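Local coordinates for protein putative polyketide cyclase SMa1630 (Sinorhizobium meliloti 1021, PDB 4U13) that is of unproven function but, as a SnoaL-like member of the NTF2 superfamily, probably acts as a polyketide cyclase or binds a related small molecule, at residues P7-V10 with N11-F14; D23-S26 with E27-P31; W51-A54 with A55-A59; G83-P86 with G87-V90. All blocks are in the same frame, centred on the assembly; numbering follows the deposited sequence.

Interaction 1: P7-V10 with N11-F14; sequences PDIV and NMYF
V10 and F14 sit one helical turn apart and point the same way, so the valine methyl CG1 lies alongside the phenylalanine ring at 3.8 Å from CE2. Followed outward, F14 starts with CB 4.1 Å from V10 O, then CD2 drops to 3.4 Å from that same oxygen, and CE2 ends against CG1. V10 CG1 stands anti to the backbone N (chi1 169°) and beside its own carbonyl carbon, which brings it to the F14 ring. The neighbouring Y13 puts CD2 over the centre of one F14 face. With F14 cut back to an alanine, V10 CG1 and Y13 CD2 would probably lose the ring they rest on. Further round the helix, I9 and M12, a selenomethionine, cross at a slant, with I9 CD1 3.9 Å from M12 SE. The backbone beneath is regular: N11 N reaches P7 O at 3.2 Å, nearly straight at 172°, and M12, Y13 and F14 repeat the i to i+4 bond. I9, V10 and Y13 press on strand 90-99, where Y13 meets F96 edge-to-face. These are the first two turns of helix 8-19, with P7 at the N-cap position, packed on the curved sheet in the manner of the NTF2 alpha+beta cone.

Interaction 2: D23-S26 with E27-P31; sequences DALS and ETFAP
S26 and E27 both turn their gamma atoms in between the backbone N and the carbonyl carbon (chi1 75° and 67°), and this folds the two side chains back over the last turn of the helix. The serine hydroxyl thereby donates to D23 O at 2.8 Å, while E27 N reaches the same oxygen at 3.1 Å. D23 O is thus gripped twice, and both donors reach it from the same face of its carbonyl plane. A valine in place of S26 would probably cost D23 O its hydroxyl donor and leave E27 N to hold that carbonyl among the residues of this turn. The rest of E27 runs extended, with CG 3.2 Å from A24 O. Its carboxylate remains near D23, the like-charged D23 OD1 and E27 OE1 being 5.2 Å apart, a closeness likely to be mildly unfavourable. Here helix 22-26 of the NTF2-like fold gives way to strand 29-30, and the closing bonds change character: T28 N binds L25 O at 3.1 Å from above the carbonyl plane, and T28 OG1 makes a weak bond to A24 O. T28 also pairs through its backbone with I103. On the buried side L25 and F29 cross at an angle, L25 CD1 lying 4.0 Å from F29 CE2, while L25 O sits at the edge of the F29 ring, 3.6 Å from F29 CD2. Y13 of helix 8-19 packs against both side chains.

Interaction 3: W51-A54 with A55-A59; sequences WWVA and AKKAA
W52 and K56 cross at a slant one turn apart on helix 44-59, the lysine chain passing over one face of the indole. Its CE makes the close approach, 3.5 Å from W52 NE1 and 3.6 Å from CZ2, so methylene rather than ammonium meets the aromatic system of this tryptophan. The indole stands up to receive it with CG anti to the backbone N (chi1 -180°), while a bend at chi2 lifts the lysine chain from CG, itself 3.1 Å from W52 O. V53 and K57 are oriented differently: they lie side by side and point the same way, with V53 CG1 3.8 Å from K57 CE. K57 CG comes down beside V53 O. Beneath both pairs run the i to i+4 backbone bonds, of which K57 N to V53 O is the straightest at 167°, and A58 N to A54 O the shortest at 2.8 Å. The polar atoms of W52 and K56 find partners outside the helix: W52 NE1 donates to D17 OD1 and K56 NZ to D17 O, and K56 also makes a cation-pi contact with Y61. Between W52 and K56, then, the touching is between lysine methylene and indole, NE1 included. With NE1 and NZ both drawn to D17, indole and lysine are probably held in their crossed pose, tying helix 44-59 to helix 8-19.

Interaction 4: G83-P86 with G87-V90; sequences GRFP and GSPV
S88 is gripped from two sides by the first half of the loop: its hydroxyl by G83, its CB by the ring of F85. G83 N donates to S88 OG at 2.8 Å, an almost straight bond of 172°. CB of the same serine lies over one face of the phenylalanine, 3.7 Å from the ring centroid and 16° off the normal, a CH-pi contact displaced toward the rim near CZ. With OG anti to the backbone N (chi1 174°), the serine can offer its oxygen to G83 while its CB stays beneath the ring. V90 joins from the far end of the segment, CG1 standing 4.0 Å from F85 CE1. What brings these groups together is a type II beta turn from F85 to S88, within the loop that joins strands 74-82 and 90-99 of the sheet; its closing bond, S88 N to F85 O, is weak at 3.3 Å. G87 occupies the third position of that turn with phi 87°, where a CB would collide with P86 O, so glycine suits it. After S88 the chain passes through a cis peptide bond into P89 and then enters strand 90-99, where V90 pairs through its backbone with V81. Before the turn, R84, the centre of an inverse gamma turn, bonds through its backbone to A59 at the end of helix 44-59, and A59 also touches F85.

How the interactions relate
Interactions 1 and 2 lie deepest, each partly buried, and pack on each other through one face of helix 8-19, largely by apolar side chains. Interaction 3 lies nearer the surface yet reaches the same region, W52 touching L25 and W51 touching Y13. Interaction 4 is a surface loop, about 10 Å from interaction 1 at the nearest atoms, and joins the rest through the end of helix 44-59. Chemistry follows place: regular helix bonds run through both 7-14 and 51-59, but with apolar pairs in the first and lysine chains against tryptophan and valine in the second; serine and threonine close a helix end in 23-31, and a glycine-dependent turn shapes 83-90.

Interaction 1: P7-V10 with N11-F14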
ATOM      1  N   PRO A   7      13.872  -5.392   1.088  1.00 69.28           N
ATOM      2  CA  PRO A   7      13.840  -6.834   0.772  1.00 68.94           C
ATOM      3  C   PRO A   7      12.397  -7.296   0.463  1.00 67.28           C
ATOM      4  O   PRO A   7      11.440  -6.808   1.069  1.00 61.53           O
ATOM      5  CB  PRO A   7      14.329  -7.511   2.057  1.00 67.71           C
ATOM      6  CG  PRO A   7      14.976  -6.461   2.872  1.00 69.46           C
ATOM      7  CD  PRO A   7      14.539  -5.106   2.371  1.00 70.91           C
ATOM      8  N   ASP A   8      12.221  -8.234  -0.457  1.00 67.72           N
ATOM      9  CA  ASP A   8      10.866  -8.659  -0.811  1.00 67.48           C
ATOM     10  C   ASP A   8      10.005  -8.992   0.408  1.00 61.93           C
ATOM     11  O   ASP A   8       8.826  -8.691   0.439  1.00 59.58           O
ATOM     12  CB  ASP A   8      10.911  -9.890  -1.704  1.00 73.50           C
ATOM     13  CG  ASP A   8      11.305  -9.557  -3.106  1.00 81.89           C
ATOM     14  OD1 ASP A   8      11.134  -8.381  -3.483  1.00 88.69           O
ATOM     15  OD2 ASP A   8      11.780 -10.461  -3.828  1.00 88.37           O
ATOM     16  N   ILE A   9      10.601  -9.658   1.385  1.00 60.42           N
ATOM     17  CA  ILE A   9       9.853 -10.150   2.502  1.00 60.92           C
ATOM     18  C   ILE A   9       9.328  -9.026   3.430  1.00 59.55           C
ATOM     19  O   ILE A   9       8.238  -9.133   3.975  1.00 58.59           O
ATOM     20  CB  ILE A   9      10.647 -11.207   3.283  1.00 60.82           C
ATOM     21  CG1 ILE A   9       9.723 -11.975   4.235  1.00 61.59           C
ATOM     22  CG2 ILE A   9      11.774 -10.562   4.054  1.00 63.13           C
ATOM     23  CD1 ILE A   9       8.681 -12.808   3.512  1.00 62.78           C
ATOM     24  N   VAL A  10      10.108  -7.962   3.614  1.00 61.20           N
ATOM     25  CA  VAL A  10       9.693  -6.823   4.394  1.00 56.16           C
ATOM     26  C   VAL A  10       8.535  -6.156   3.658  1.00 56.02           C
ATOM     27  O   VAL A  10       7.529  -5.722   4.238  1.00 55.24           O
ATOM     28  CB  VAL A  10      10.845  -5.848   4.560  1.00 59.15           C
ATOM     29  CG1 VAL A  10      10.352  -4.533   5.133  1.00 58.88           C
ATOM     30  CG2 VAL A  10      11.905  -6.460   5.459  1.00 61.32           C
ATOM     31  N   ASN A  11       8.663  -6.062   2.366  1.00 56.60           N
ATOM     32  CA  ASN A  11       7.579  -5.503   1.573  1.00 61.47           C
ATOM     33  C   ASN A  11       6.243  -6.272   1.664  1.00 59.27           C
ATOM     34  O   ASN A  11       5.146  -5.685   1.621  1.00 55.03           O
ATOM     35  CB  ASN A  11       8.032  -5.487   0.156  1.00 69.67           C
ATOM     36  CG  ASN A  11       7.518  -4.317  -0.570  1.00 80.45           C
ATOM     37  OD1 ASN A  11       8.218  -3.307  -0.663  1.00 87.28           O
ATOM     38  ND2 ASN A  11       6.286  -4.423  -1.091  1.00 83.59           N
HETATM   39  N   MSE A  12       6.354  -7.589   1.785  1.00 56.28           N
HETATM   40  CA  MSE A  12       5.197  -8.447   1.971  1.00 60.43           C
HETATM   41  C   MSE A  12       4.526  -8.187   3.309  1.00 55.95           C
HETATM   42  O   MSE A  12       3.307  -8.154   3.381  1.00 55.34           O
HETATM   43  CB  MSE A  12       5.689  -9.884   1.850  1.00 68.49           C
HETATM   44  CG  MSE A  12       4.551 -10.918   1.798  1.00 88.41           C
HETATM   45 SE   MSE A  12       5.264 -12.808   1.736  1.00120.06          SE
HETATM   46  CE  MSE A  12       6.401 -12.586   0.101  1.00 98.88           C
ATOM     47  N   TYR A  13       5.318  -8.007   4.368  1.00 47.41           N
ATOM     48  CA  TYR A  13       4.804  -7.594   5.649  1.00 46.28           C
ATOM     49  C   TYR A  13       3.904  -6.362   5.543  1.00 46.00           C
ATOM     50  O   TYR A  13       2.739  -6.408   5.934  1.00 47.27           O
ATOM     51  CB  TYR A  13       5.933  -7.363   6.662  1.00 47.26           C
ATOM     52  CG  TYR A  13       5.371  -6.900   7.963  1.00 45.91           C
ATOM     53  CD1 TYR A  13       4.917  -7.803   8.902  1.00 47.05           C
ATOM     54  CD2 TYR A  13       5.153  -5.562   8.182  1.00 50.03           C
ATOM     55  CE1 TYR A  13       4.313  -7.375  10.062  1.00 47.12           C
ATOM     56  CE2 TYR A  13       4.534  -5.102   9.330  1.00 47.15           C
ATOM     57  CZ  TYR A  13       4.120  -6.018  10.264  1.00 48.77           C
ATOM     58  OH  TYR A  13       3.506  -5.564  11.430  1.00 55.01           O
ATOM     59  N   PHE A  14       4.397  -5.282   4.956  1.00 47.99           N
ATOM     60  CA  PHE A  14       3.638  -4.031   4.924  1.00 45.63           C
ATOM     61  C   PHE A  14       2.455  -4.075   3.996  1.00 47.15           C
ATOM     62  O   PHE A  14       1.451  -3.425   4.265  1.00 46.18           O
ATOM     63  CB  PHE A  14       4.536  -2.865   4.529  1.00 46.06           C
ATOM     64  CG  PHE A  14       5.437  -2.433   5.648  1.00 45.46           C
ATOM     65  CD1 PHE A  14       4.912  -1.805   6.736  1.00 45.10           C
ATOM     66  CD2 PHE A  14       6.779  -2.726   5.638  1.00 46.13           C
ATOM     67  CE1 PHE A  14       5.725  -1.412   7.780  1.00 45.44           C
ATOM     68  CE2 PHE A  14       7.594  -2.331   6.649  1.00 45.54           C
ATOM     69  CZ  PHE A  14       7.050  -1.701   7.758  1.00 45.36           C
TER

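Interaction 2: D23-S26 with E27-P31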
ATOM      1  N   ASP A  23      -3.745 -14.321   5.757  1.00 59.44           N
ATOM      2  CA  ASP A  23      -2.942 -15.408   5.177  1.00 62.76           C
ATOM      3  C   ASP A  23      -1.564 -14.990   4.835  1.00 62.65           C
ATOM      4  O   ASP A  23      -0.602 -15.684   5.159  1.00 61.29           O
ATOM      5  CB  ASP A  23      -3.572 -15.936   3.903  1.00 67.40           C
ATOM      6  CG  ASP A  23      -4.784 -16.730   4.192  1.00 71.37           C
ATOM      7  OD1 ASP A  23      -4.696 -17.647   5.037  1.00 77.37           O
ATOM      8  OD2 ASP A  23      -5.836 -16.426   3.612  1.00 76.27           O
ATOM      9  N   ALA A  24      -1.471 -13.858   4.148  1.00 63.49           N
ATOM     10  CA  ALA A  24      -0.191 -13.400   3.645  1.00 63.53           C
ATOM     11  C   ALA A  24       0.696 -13.064   4.840  1.00 60.44           C
ATOM     12  O   ALA A  24       1.876 -13.452   4.914  1.00 64.90           O
ATOM     13  CB  ALA A  24      -0.400 -12.208   2.729  1.00 63.86           C
ATOM     14  N   LEU A  25       0.108 -12.380   5.804  1.00 57.00           N
ATOM     15  CA  LEU A  25       0.805 -12.037   7.052  1.00 57.45           C
ATOM     16  C   LEU A  25       1.327 -13.274   7.798  1.00 58.73           C
ATOM     17  O   LEU A  25       2.443 -13.285   8.238  1.00 60.35           O
ATOM     18  CB  LEU A  25      -0.137 -11.259   7.950  1.00 57.33           C
ATOM     19  CG  LEU A  25       0.379 -10.386   9.099  1.00 62.08           C
ATOM     20  CD1 LEU A  25       0.787 -11.196  10.331  1.00 66.43           C
ATOM     21  CD2 LEU A  25       1.476  -9.426   8.680  1.00 59.40           C
ATOM     22  N   SER A  26       0.513 -14.306   7.951  1.00 61.37           N
ATOM     23  CA  SER A  26       0.935 -15.507   8.659  1.00 65.93           C
ATOM     24  C   SER A  26       2.126 -16.186   7.965  1.00 68.36           C
ATOM     25  O   SER A  26       3.046 -16.638   8.631  1.00 72.52           O
ATOM     26  CB  SER A  26      -0.235 -16.486   8.782  1.00 69.15           C
ATOM     27  OG  SER A  26      -0.497 -17.122   7.539  1.00 73.44           O
ATOM     28  N   GLU A  27       2.119 -16.206   6.639  1.00 68.19           N
ATOM     29  CA  GLU A  27       3.172 -16.863   5.839  1.00 71.89           C
ATOM     30  C   GLU A  27       4.479 -16.001   5.773  1.00 68.47           C
ATOM     31  O   GLU A  27       5.483 -16.408   5.209  1.00 66.87           O
ATOM     32  CB  GLU A  27       2.607 -17.336   4.434  1.00 81.26           C
ATOM     33  CG  GLU A  27       2.180 -16.266   3.394  1.00 88.07           C
ATOM     34  CD  GLU A  27       1.066 -16.705   2.394  1.00 99.57           C
ATOM     35  OE1 GLU A  27       0.049 -17.298   2.836  1.00103.60           O
ATOM     36  OE2 GLU A  27       1.168 -16.411   1.162  1.00101.00           O
ATOM     37  N   THR A  28       4.476 -14.831   6.409  1.00 62.45           N
ATOM     38  CA  THR A  28       5.601 -13.909   6.376  1.00 61.16           C
ATOM     39  C   THR A  28       6.671 -14.211   7.433  1.00 62.55           C
ATOM     40  O   THR A  28       7.854 -13.948   7.221  1.00 67.32           O
ATOM     41  CB  THR A  28       5.043 -12.479   6.501  1.00 60.70           C
ATOM     42  OG1 THR A  28       4.771 -11.976   5.202  1.00 60.43           O
ATOM     43  CG2 THR A  28       5.957 -11.561   7.135  1.00 61.22           C
ATOM     44  N   PHE A  29       6.260 -14.777   8.564  1.00 62.15           N
ATOM     45  CA  PHE A  29       7.125 -15.074   9.705  1.00 61.32           C
ATOM     46  C   PHE A  29       7.557 -16.515   9.817  1.00 68.64           C
ATOM     47  O   PHE A  29       6.822 -17.406   9.466  1.00 70.88           O
ATOM     48  CB  PHE A  29       6.372 -14.783  10.963  1.00 60.68           C
ATOM     49  CG  PHE A  29       6.124 -13.345  11.185  1.00 60.87           C
ATOM     50  CD1 PHE A  29       7.081 -12.568  11.857  1.00 61.01           C
ATOM     51  CD2 PHE A  29       4.939 -12.755  10.765  1.00 59.28           C
ATOM     52  CE1 PHE A  29       6.857 -11.227  12.113  1.00 62.31           C
ATOM     53  CE2 PHE A  29       4.712 -11.404  11.010  1.00 59.74           C
ATOM     54  CZ  PHE A  29       5.678 -10.637  11.676  1.00 59.41           C
ATOM     55  N   ALA A  30       8.760 -16.722  10.339  1.00 76.11           N
ATOM     56  CA  ALA A  30       9.285 -18.054  10.629  1.00 77.59           C
ATOM     57  C   ALA A  30       8.420 -18.636  11.716  1.00 80.07           C
ATOM     58  O   ALA A  30       7.863 -17.884  12.500  1.00 78.54           O
ATOM     59  CB  ALA A  30      10.720 -17.948  11.137  1.00 79.09           C
ATOM     60  N   PRO A  31       8.318 -19.969  11.795  1.00 86.47           N
ATOM     61  CA  PRO A  31       7.477 -20.558  12.857  1.00 91.01           C
ATOM     62  C   PRO A  31       7.916 -20.155  14.294  1.00 92.17           C
ATOM     63  O   PRO A  31       7.062 -19.978  15.200  1.00 86.53           O
ATOM     64  CB  PRO A  31       7.646 -22.069  12.631  1.00 94.18           C
ATOM     65  CG  PRO A  31       8.167 -22.216  11.233  1.00 93.33           C
ATOM     66  CD  PRO A  31       8.991 -20.997  10.980  1.00 90.71           C
TER

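Interaction 3: W51-A54 with A55-A59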
ATOM      1  N   TRP A  51      -1.595 -10.697  18.254  1.00 55.54           N
ATOM      2  CA  TRP A  51      -1.108  -9.395  18.468  1.00 55.73           C
ATOM      3  C   TRP A  51      -1.552  -8.446  17.345  1.00 58.30           C
ATOM      4  O   TRP A  51      -1.977  -7.301  17.640  1.00 58.23           O
ATOM      5  CB  TRP A  51       0.392  -9.452  18.527  1.00 59.60           C
ATOM      6  CG  TRP A  51       1.054  -8.112  18.260  1.00 58.77           C
ATOM      7  CD1 TRP A  51       1.153  -7.057  19.123  1.00 59.78           C
ATOM      8  CD2 TRP A  51       1.710  -7.724  17.066  1.00 57.74           C
ATOM      9  NE1 TRP A  51       1.834  -6.012  18.520  1.00 61.22           N
ATOM     10  CE2 TRP A  51       2.189  -6.395  17.256  1.00 58.51           C
ATOM     11  CE3 TRP A  51       1.931  -8.353  15.837  1.00 58.53           C
ATOM     12  CZ2 TRP A  51       2.911  -5.707  16.270  1.00 57.83           C
ATOM     13  CZ3 TRP A  51       2.616  -7.644  14.826  1.00 56.96           C
ATOM     14  CH2 TRP A  51       3.100  -6.345  15.056  1.00 57.22           C
ATOM     15  N   TRP A  52      -1.427  -8.917  16.094  1.00 53.71           N
ATOM     16  CA  TRP A  52      -1.758  -8.132  14.912  1.00 54.97           C
ATOM     17  C   TRP A  52      -3.264  -7.823  14.842  1.00 54.87           C
ATOM     18  O   TRP A  52      -3.689  -6.682  14.562  1.00 53.97           O
ATOM     19  CB  TRP A  52      -1.259  -8.879  13.672  1.00 57.04           C
ATOM     20  CG  TRP A  52      -1.519  -8.198  12.379  1.00 58.27           C
ATOM     21  CD1 TRP A  52      -0.862  -7.130  11.868  1.00 58.60           C
ATOM     22  CD2 TRP A  52      -2.464  -8.591  11.391  1.00 60.87           C
ATOM     23  NE1 TRP A  52      -1.364  -6.805  10.645  1.00 55.77           N
ATOM     24  CE2 TRP A  52      -2.349  -7.683  10.321  1.00 58.57           C
ATOM     25  CE3 TRP A  52      -3.423  -9.618  11.316  1.00 60.51           C
ATOM     26  CZ2 TRP A  52      -3.155  -7.763   9.179  1.00 61.60           C
ATOM     27  CZ3 TRP A  52      -4.228  -9.692  10.193  1.00 62.92           C
ATOM     28  CH2 TRP A  52      -4.075  -8.773   9.123  1.00 60.17           C
ATOM     29  N   VAL A  53      -4.080  -8.829  15.137  1.00 56.58           N
ATOM     30  CA  VAL A  53      -5.521  -8.637  15.195  1.00 55.30           C
ATOM     31  C   VAL A  53      -5.975  -7.597  16.262  1.00 57.57           C
ATOM     32  O   VAL A  53      -6.735  -6.671  15.937  1.00 55.61           O
ATOM     33  CB  VAL A  53      -6.216  -9.994  15.406  1.00 60.41           C
ATOM     34  CG1 VAL A  53      -7.705  -9.822  15.691  1.00 57.58           C
ATOM     35  CG2 VAL A  53      -6.060 -10.881  14.146  1.00 62.43           C
ATOM     36  N   ALA A  54      -5.491  -7.727  17.509  1.00 53.68           N
ATOM     37  CA  ALA A  54      -5.822  -6.767  18.565  1.00 55.13           C
ATOM     38  C   ALA A  54      -5.402  -5.311  18.218  1.00 56.79           C
ATOM     39  O   ALA A  54      -6.139  -4.370  18.501  1.00 54.23           O
ATOM     40  CB  ALA A  54      -5.210  -7.178  19.902  1.00 53.83           C
ATOM     41  N   ALA A  55      -4.240  -5.141  17.604  1.00 53.06           N
ATOM     42  CA  ALA A  55      -3.777  -3.835  17.287  1.00 51.36           C
ATOM     43  C   ALA A  55      -4.642  -3.196  16.219  1.00 53.00           C
ATOM     44  O   ALA A  55      -4.882  -1.990  16.241  1.00 57.08           O
ATOM     45  CB  ALA A  55      -2.315  -3.886  16.852  1.00 52.71           C
ATOM     46  N   LYS A  56      -5.117  -3.984  15.278  1.00 55.09           N
ATOM     47  CA  LYS A  56      -6.016  -3.484  14.244  1.00 55.54           C
ATOM     48  C   LYS A  56      -7.332  -3.050  14.832  1.00 57.55           C
ATOM     49  O   LYS A  56      -7.837  -1.988  14.472  1.00 56.64           O
ATOM     50  CB  LYS A  56      -6.281  -4.583  13.234  1.00 61.33           C
ATOM     51  CG  LYS A  56      -5.079  -4.922  12.383  1.00 63.08           C
ATOM     52  CD  LYS A  56      -5.136  -4.158  11.096  1.00 66.40           C
ATOM     53  CE  LYS A  56      -3.931  -4.449  10.207  1.00 64.12           C
ATOM     54  NZ  LYS A  56      -3.733  -3.219   9.404  1.00 62.50           N
ATOM     55  N   LYS A  57      -7.902  -3.860  15.720  1.00 57.49           N
ATOM     56  CA  LYS A  57      -9.167  -3.486  16.410  1.00 63.74           C
ATOM     57  C   LYS A  57      -8.986  -2.255  17.280  1.00 63.28           C
ATOM     58  O   LYS A  57      -9.858  -1.401  17.313  1.00 61.13           O
ATOM     59  CB  LYS A  57      -9.720  -4.582  17.352  1.00 68.35           C
ATOM     60  CG  LYS A  57      -9.550  -6.022  16.882  1.00 79.16           C
ATOM     61  CD  LYS A  57     -10.588  -6.470  15.867  1.00 87.32           C
ATOM     62  CE  LYS A  57     -10.945  -7.945  16.101  1.00 94.00           C
ATOM     63  NZ  LYS A  57     -11.611  -8.604  14.937  1.00 94.33           N
ATOM     64  N   ALA A  58      -7.885  -2.226  18.043  1.00 62.81           N
ATOM     65  CA  ALA A  58      -7.574  -1.132  18.951  1.00 63.67           C
ATOM     66  C   ALA A  58      -7.470   0.184  18.194  1.00 66.98           C
ATOM     67  O   ALA A  58      -8.077   1.161  18.630  1.00 69.31           O
ATOM     68  CB  ALA A  58      -6.275  -1.382  19.695  1.00 60.52           C
ATOM     69  N   ALA A  59      -6.744   0.225  17.070  1.00 60.39           N
ATOM     70  CA  ALA A  59      -6.494   1.536  16.473  1.00 61.67           C
ATOM     71  C   ALA A  59      -6.835   1.753  14.989  1.00 67.40           C
ATOM     72  O   ALA A  59      -6.772   2.916  14.523  1.00 66.33           O
ATOM     73  CB  ALA A  59      -5.074   1.954  16.752  1.00 60.16           C
TER

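Interaction 4: G83-P86 with G87-V90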
ATOM      1  N   GLY A  83      -3.440   6.679  13.245  1.00 56.68           N
ATOM      2  CA  GLY A  83      -4.734   6.033  13.606  1.00 55.90           C
ATOM      3  C   GLY A  83      -5.439   6.593  14.828  1.00 56.59           C
ATOM      4  O   GLY A  83      -5.126   7.695  15.288  1.00 57.24           O
ATOM      5  N   ARG A  84      -6.387   5.819  15.333  1.00 56.70           N
ATOM      6  CA  ARG A  84      -7.181   6.160  16.504  1.00 59.45           C
ATOM      7  C   ARG A  84      -6.418   5.682  17.773  1.00 55.99           C
ATOM      8  O   ARG A  84      -6.654   4.602  18.304  1.00 57.56           O
ATOM      9  CB  ARG A  84      -8.613   5.558  16.407  1.00 61.55           C
ATOM     10  CG  ARG A  84      -9.566   5.937  17.565  1.00 67.48           C
ATOM     11  CD  ARG A  84     -10.917   5.152  17.657  1.00 72.96           C
ATOM     12  NE  ARG A  84     -10.757   3.684  17.481  1.00 79.94           N
ATOM     13  CZ  ARG A  84     -10.780   3.023  16.306  1.00 81.82           C
ATOM     14  NH1 ARG A  84     -10.593   1.700  16.274  1.00 80.57           N
ATOM     15  NH2 ARG A  84     -10.983   3.670  15.152  1.00 83.65           N
ATOM     16  N   PHE A  85      -5.504   6.523  18.238  1.00 53.33           N
ATOM     17  CA  PHE A  85      -4.692   6.249  19.415  1.00 51.67           C
ATOM     18  C   PHE A  85      -4.059   7.564  19.845  1.00 52.79           C
ATOM     19  O   PHE A  85      -3.884   8.475  19.017  1.00 53.96           O
ATOM     20  CB  PHE A  85      -3.628   5.157  19.142  1.00 52.69           C
ATOM     21  CG  PHE A  85      -2.542   5.543  18.105  1.00 54.32           C
ATOM     22  CD1 PHE A  85      -1.395   6.281  18.472  1.00 55.31           C
ATOM     23  CD2 PHE A  85      -2.650   5.107  16.784  1.00 53.43           C
ATOM     24  CE1 PHE A  85      -0.433   6.600  17.522  1.00 56.22           C
ATOM     25  CE2 PHE A  85      -1.692   5.424  15.850  1.00 52.26           C
ATOM     26  CZ  PHE A  85      -0.599   6.159  16.202  1.00 53.83           C
ATOM     27  N   PRO A  86      -3.676   7.667  21.121  1.00 52.44           N
ATOM     28  CA  PRO A  86      -3.217   8.957  21.644  1.00 52.27           C
ATOM     29  C   PRO A  86      -1.934   9.372  21.002  1.00 53.07           C
ATOM     30  O   PRO A  86      -0.981   8.580  20.939  1.00 50.86           O
ATOM     31  CB  PRO A  86      -2.976   8.672  23.147  1.00 55.38           C
ATOM     32  CG  PRO A  86      -3.758   7.405  23.472  1.00 55.46           C
ATOM     33  CD  PRO A  86      -3.765   6.620  22.171  1.00 53.37           C
ATOM     34  N   GLY A  87      -1.906  10.606  20.498  1.00 53.87           N
ATOM     35  CA  GLY A  87      -0.685  11.163  19.908  1.00 52.49           C
ATOM     36  C   GLY A  87      -0.415  10.907  18.445  1.00 52.02           C
ATOM     37  O   GLY A  87       0.597  11.381  17.935  1.00 53.16           O
ATOM     38  N   SER A  88      -1.303  10.160  17.771  1.00 52.40           N
ATOM     39  CA  SER A  88      -1.217   9.926  16.323  1.00 52.82           C
ATOM     40  C   SER A  88      -1.051  11.256  15.545  1.00 55.96           C
ATOM     41  O   SER A  88      -1.651  12.238  15.919  1.00 55.98           O
ATOM     42  CB  SER A  88      -2.450   9.164  15.836  1.00 52.82           C
ATOM     43  OG  SER A  88      -2.506   9.007  14.437  1.00 52.24           O
ATOM     44  N   PRO A  89      -0.234  11.297  14.483  1.00 59.78           N
ATOM     45  CA  PRO A  89       0.555  10.120  13.969  1.00 58.63           C
ATOM     46  C   PRO A  89       1.960  10.091  14.606  1.00 57.50           C
ATOM     47  O   PRO A  89       2.444  11.118  15.070  1.00 59.14           O
ATOM     48  CB  PRO A  89       0.693  10.452  12.484  1.00 57.08           C
ATOM     49  CG  PRO A  89       0.825  11.993  12.478  1.00 58.60           C
ATOM     50  CD  PRO A  89       0.024  12.518  13.671  1.00 59.19           C
ATOM     51  N   VAL A  90       2.589   8.934  14.658  1.00 55.36           N
ATOM     52  CA  VAL A  90       3.910   8.817  15.253  1.00 54.07           C
ATOM     53  C   VAL A  90       4.839   8.053  14.320  1.00 55.21           C
ATOM     54  O   VAL A  90       4.405   7.211  13.539  1.00 55.46           O
ATOM     55  CB  VAL A  90       3.823   8.141  16.626  1.00 55.93           C
ATOM     56  CG1 VAL A  90       3.421   6.690  16.499  1.00 56.43           C
ATOM     57  CG2 VAL A  90       5.142   8.276  17.357  1.00 58.34           C
TER